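PDB 2YIH: Cel44C from Paenibacillus polymyxa, which hydrolyses xyloglucan, and probably other beta-1,4-glucans, at internal bonds, this chain being the glycoside hydrolase family 44 part of a longer protein. Local coordinates for residues Y53-M59 and C85-V91. The protein carries 8 engineered substitutions. Residues are numbered along the deposited sequence; the frame is centred on the assembly and turned at random.
Sequences YNWENNM and CEKPGAV. With CA (calcium ion), chain C.
Val91 packs against the phenol end of Tyr53, CB lying 3.8 Å from ring atom CE1, and Leu74 of helix 73-77 touches both side chains. This apolar centre joins two loops of the TIM-barrel domain: residues 53-59 follow helix 48-51, and the type II turn from Lys87 to Ala90 leads into helix 90-102. Alongside, the CZ3 corner of Trp55 meets CB of Pro88 at 3.9 Å. Cys85 is tied to Cys75 by a disulfide, and its SG touches Met59 CE. Proline suits the second position of the turn; glycine suits the third, where phi is positive and a CB would also come close to CE3 of Trp55. Gly89 is also the helix N-cap, and its N-H binds Trp55 O at 2.7 Å.

The buried amide of Asn58 serves both loops. Asparagine pairs a donor with an acceptor and tolerates the positive phi found here better than most residues. With CG beside the backbone N (chi1 -58°), ND2 donates to Cys85 O, ahead of the turn, at 2.8 Å and to Lys87 O at its first residue, which Ala90 N reaches from the opposite face. OD1 accepts from Tyr53 OH and from Val91 N, whose bond is straight at the hydrogen (173°) but arrives from above the amide plane. A leucine here would probably leave Cys85 O and Val91 N without these partners and Tyr53 OH without its acceptor.

At the polar edge, a water donates to both Glu56 O and Glu86 O. Glu56 leaves the backbone away from 85-91, and its extended chain carries the carboxylate to calcium, whose site Asp151 O, Asp154 OD1, Tyr156 O and two waters complete. The carboxylate is bidentate, OE1 at 2.4 Å and OE2 at 2.5 Å from the metal.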
ATOM      1  N   TYR A  53      -8.475  -0.322  18.069  1.00  7.49           N
ATOM      2  CA  TYR A  53      -7.617   0.623  18.773  1.00  7.71           C
ATOM      3  C   TYR A  53      -8.439   1.779  19.397  1.00  8.09           C
ATOM      4  O   TYR A  53      -9.263   2.406  18.725  1.00  8.89           O
ATOM      5  CB  TYR A  53      -6.537   1.192  17.814  1.00  7.61           C
ATOM      6  CG  TYR A  53      -5.794   2.420  18.372  1.00  7.66           C
ATOM      7  CD1 TYR A  53      -4.794   2.283  19.367  1.00  7.56           C
ATOM      8  CD2 TYR A  53      -6.162   3.718  17.973  1.00  7.61           C
ATOM      9  CE1 TYR A  53      -4.126   3.381  19.867  1.00  7.36           C
ATOM     10  CE2 TYR A  53      -5.499   4.824  18.468  1.00  7.37           C
ATOM     11  CZ  TYR A  53      -4.497   4.666  19.424  1.00  7.38           C
ATOM     12  OH  TYR A  53      -3.882   5.812  19.909  1.00  7.31           O
ATOM     13  N   ASN A  54      -8.227   1.984  20.690  1.00  7.95           N
ATOM     14  CA  ASN A  54      -8.926   2.984  21.490  1.00  8.53           C
ATOM     15  C   ASN A  54      -7.950   4.139  21.702  1.00  8.51           C
ATOM     16  O   ASN A  54      -6.951   3.990  22.391  1.00  8.71           O
ATOM     17  CB  ASN A  54      -9.257   2.334  22.839  1.00  8.61           C
ATOM     18  CG  ASN A  54      -9.939   3.293  23.805  1.00  8.96           C
ATOM     19  OD1 ASN A  54      -9.889   4.513  23.617  1.00  8.77           O
ATOM     20  ND2 ASN A  54     -10.591   2.744  24.847  1.00  8.90           N
ATOM     21  N   TRP A  55      -8.200   5.281  21.071  1.00  8.90           N
ATOM     22  CA  TRP A  55      -7.238   6.390  21.177  1.00  9.39           C
ATOM     23  C   TRP A  55      -7.071   6.933  22.595  1.00  9.91           C
ATOM     24  O   TRP A  55      -6.033   7.546  22.927  1.00 10.73           O
ATOM     25  CB  TRP A  55      -7.621   7.512  20.213  1.00  9.38           C
ATOM     26  CG  TRP A  55      -8.739   8.434  20.704  1.00  9.67           C
ATOM     27  CD1 TRP A  55     -10.089   8.221  20.554  1.00  9.92           C
ATOM     28  CD2 TRP A  55      -8.597   9.765  21.260  1.00  9.81           C
ATOM     29  NE1 TRP A  55     -10.795   9.311  21.048  1.00  9.43           N
ATOM     30  CE2 TRP A  55      -9.906  10.261  21.499  1.00  9.78           C
ATOM     31  CE3 TRP A  55      -7.492  10.574  21.596  1.00  9.86           C
ATOM     32  CZ2 TRP A  55     -10.140  11.518  22.053  1.00  9.89           C
ATOM     33  CZ3 TRP A  55      -7.727  11.840  22.164  1.00  9.57           C
ATOM     34  CH2 TRP A  55      -9.044  12.301  22.371  1.00  9.72           C
ATOM     35  N   GLU A  56      -8.124   6.803  23.415  1.00  9.72           N
ATOM     36  CA  GLU A  56      -8.089   7.384  24.753  1.00  9.75           C
ATOM     37  C   GLU A  56      -7.042   6.741  25.629  1.00  9.78           C
ATOM     38  O   GLU A  56      -6.398   7.440  26.436  1.00 10.34           O
ATOM     39  CB  GLU A  56      -9.465   7.332  25.446  1.00  9.50           C
ATOM     40  CG  GLU A  56     -10.597   7.966  24.614  1.00  9.95           C
ATOM     41  CD  GLU A  56     -11.916   7.909  25.354  1.00  9.85           C
ATOM     42  OE1 GLU A  56     -12.067   7.065  26.279  1.00 10.34           O
ATOM     43  OE2 GLU A  56     -12.797   8.715  25.032  1.00 10.47           O
ATOM     44  N   ASN A  57      -6.889   5.418  25.521  1.00  9.69           N
ATOM     45  CA  ASN A  57      -5.936   4.700  26.378  1.00 10.16           C
ATOM     46  C   ASN A  57      -4.854   3.945  25.608  1.00  9.71           C
ATOM     47  O   ASN A  57      -4.026   3.295  26.216  1.00  9.61           O
ATOM     48  CB  ASN A  57      -6.674   3.761  27.355  1.00 10.68           C
ATOM     49  CG  ASN A  57      -7.471   2.654  26.656  1.00 11.24           C
ATOM     50  OD1 ASN A  57      -7.375   2.454  25.463  1.00 10.75           O
ATOM     51  ND2 ASN A  57      -8.249   1.904  27.433  1.00 12.36           N
ATOM     52  N   ASN A  58      -4.931   3.991  24.269  1.00  9.11           N
ATOM     53  CA  ASN A  58      -3.971   3.290  23.368  1.00  8.75           C
ATOM     54  C   ASN A  58      -4.046   1.772  23.357  1.00  9.10           C
ATOM     55  O   ASN A  58      -3.192   1.126  22.764  1.00  9.14           O
ATOM     56  CB  ASN A  58      -2.521   3.751  23.570  1.00  9.21           C
ATOM     57  CG  ASN A  58      -2.358   5.233  23.347  1.00  9.60           C
ATOM     58  OD1 ASN A  58      -2.485   5.723  22.210  1.00  9.50           O
ATOM     59  ND2 ASN A  58      -2.091   5.974  24.433  1.00  9.85           N
ATOM     60  N   MET A  59      -5.070   1.209  23.998  1.00  8.82           N
ATOM     61  CA  MET A  59      -5.276  -0.234  23.990  1.00  9.21           C
ATOM     62  C   MET A  59      -5.850  -0.689  22.660  1.00  8.94           C
ATOM     63  O   MET A  59      -6.505   0.083  21.930  1.00  9.44           O
ATOM     64  CB  MET A  59      -6.186  -0.673  25.166  1.00  9.88           C
ATOM     65  CG  MET A  59      -5.583  -0.330  26.562  1.00 10.80           C
ATOM     66  SD  MET A  59      -3.967  -1.153  26.806  1.00 12.98           S
ATOM     67  CE  MET A  59      -2.831   0.186  26.516  1.00 13.00           C
ATOM     68  N   CYS A  85       2.431   5.586  26.901  1.00 14.54           N
ATOM     69  CA  CYS A  85       1.260   4.748  26.556  1.00 14.73           C
ATOM     70  C   CYS A  85      -0.001   5.183  27.323  1.00 14.72           C
ATOM     71  O   CYS A  85      -1.127   5.015  26.846  1.00 13.34           O
ATOM     72  CB  CYS A  85       1.582   3.251  26.792  1.00 14.54           C
ATOM     73  SG  CYS A  85       0.383   2.088  26.095  1.00 16.11           S
ATOM     74  N   GLU A  86       0.190   5.839  28.470  1.00 14.90           N
ATOM     75  CA  GLU A  86      -0.960   6.382  29.195  1.00 15.89           C
ATOM     76  C   GLU A  86      -1.546   7.673  28.636  1.00 14.43           C
ATOM     77  O   GLU A  86      -2.647   8.079  29.060  1.00 14.52           O
ATOM     78  CB  GLU A  86      -0.629   6.561  30.701  1.00 18.03           C
ATOM     79  CG  GLU A  86      -0.466   5.232  31.423  1.00 22.78           C
ATOM     80  CD  GLU A  86       0.286   5.331  32.757  1.00 27.72           C
ATOM     81  OE1 GLU A  86       0.753   6.429  33.124  1.00 30.10           O
ATOM     82  OE2 GLU A  86       0.401   4.287  33.439  1.00 30.66           O
ATOM     83  N   LYS A  87      -0.847   8.352  27.716  1.00 14.09           N
ATOM     84  CA  LYS A  87      -1.335   9.642  27.206  1.00 13.08           C
ATOM     85  C   LYS A  87      -2.258   9.454  26.022  1.00 12.25           C
ATOM     86  O   LYS A  87      -1.887   8.749  25.073  1.00 10.97           O
ATOM     87  CB  LYS A  87      -0.167  10.535  26.762  1.00 14.50           C
ATOM     88  CG  LYS A  87       0.766  10.914  27.917  1.00 16.60           C
ATOM     89  CD  LYS A  87       0.150  11.997  28.810  0.50 16.90           C
ATOM     90  CE  LYS A  87       1.250  12.845  29.445  0.50 17.80           C
ATOM     91  NZ  LYS A  87       2.511  12.062  29.535  0.50 18.05           N
ATOM     92  N   PRO A  88      -3.460  10.064  26.066  1.00 12.04           N
ATOM     93  CA  PRO A  88      -4.412   9.900  24.961  1.00 11.20           C
ATOM     94  C   PRO A  88      -3.782  10.209  23.624  1.00 11.20           C
ATOM     95  O   PRO A  88      -3.042  11.205  23.474  1.00 11.12           O
ATOM     96  CB  PRO A  88      -5.521  10.914  25.293  1.00 11.65           C
ATOM     97  CG  PRO A  88      -5.533  10.909  26.813  1.00 12.33           C
ATOM     98  CD  PRO A  88      -4.061  10.804  27.200  1.00 12.50           C
ATOM     99  N   GLY A  89      -4.023   9.300  22.681  1.00 11.01           N
ATOM    100  CA  GLY A  89      -3.637   9.492  21.292  1.00 10.44           C
ATOM    101  C   GLY A  89      -2.162   9.214  21.017  1.00 10.19           C
ATOM    102  O   GLY A  89      -1.719   9.360  19.872  1.00  9.31           O
ATOM    103  N   ALA A  90      -1.404   8.811  22.044  1.00  9.81           N
ATOM    104  CA  ALA A  90       0.075   8.763  21.917  1.00  9.56           C
ATOM    105  C   ALA A  90       0.584   7.801  20.826  1.00  9.08           C
ATOM    106  O   ALA A  90       1.592   8.068  20.182  1.00  8.56           O
ATOM    107  CB  ALA A  90       0.724   8.456  23.278  1.00 10.14           C
ATOM    108  N   VAL A  91      -0.090   6.680  20.602  1.00  8.49           N
ATOM    109  CA  VAL A  91       0.364   5.802  19.502  1.00  8.65           C
ATOM    110  C   VAL A  91       0.302   6.566  18.162  1.00  8.66           C
ATOM    111  O   VAL A  91       1.238   6.500  17.329  1.00  8.96           O
ATOM    112  CB  VAL A  91      -0.500   4.496  19.400  1.00  8.77           C
ATOM    113  CG1 VAL A  91      -0.309   3.790  18.041  1.00  9.38           C
ATOM    114  CG2 VAL A  91      -0.138   3.515  20.543  1.00  9.02           C
TER
HETATM  115 CA    CA C1520     -14.330   7.728  26.739  1.00 10.35          CA
HETATM  116  O   HOH W   1      -5.180   7.332  28.987  1.00 18.06           O
HETATM  117  O   HOH W   2     -15.597   9.761  26.179  1.00  8.80           O
HETATM  118  O   HOH W   3     -13.988   5.667  27.895  1.00 10.89           O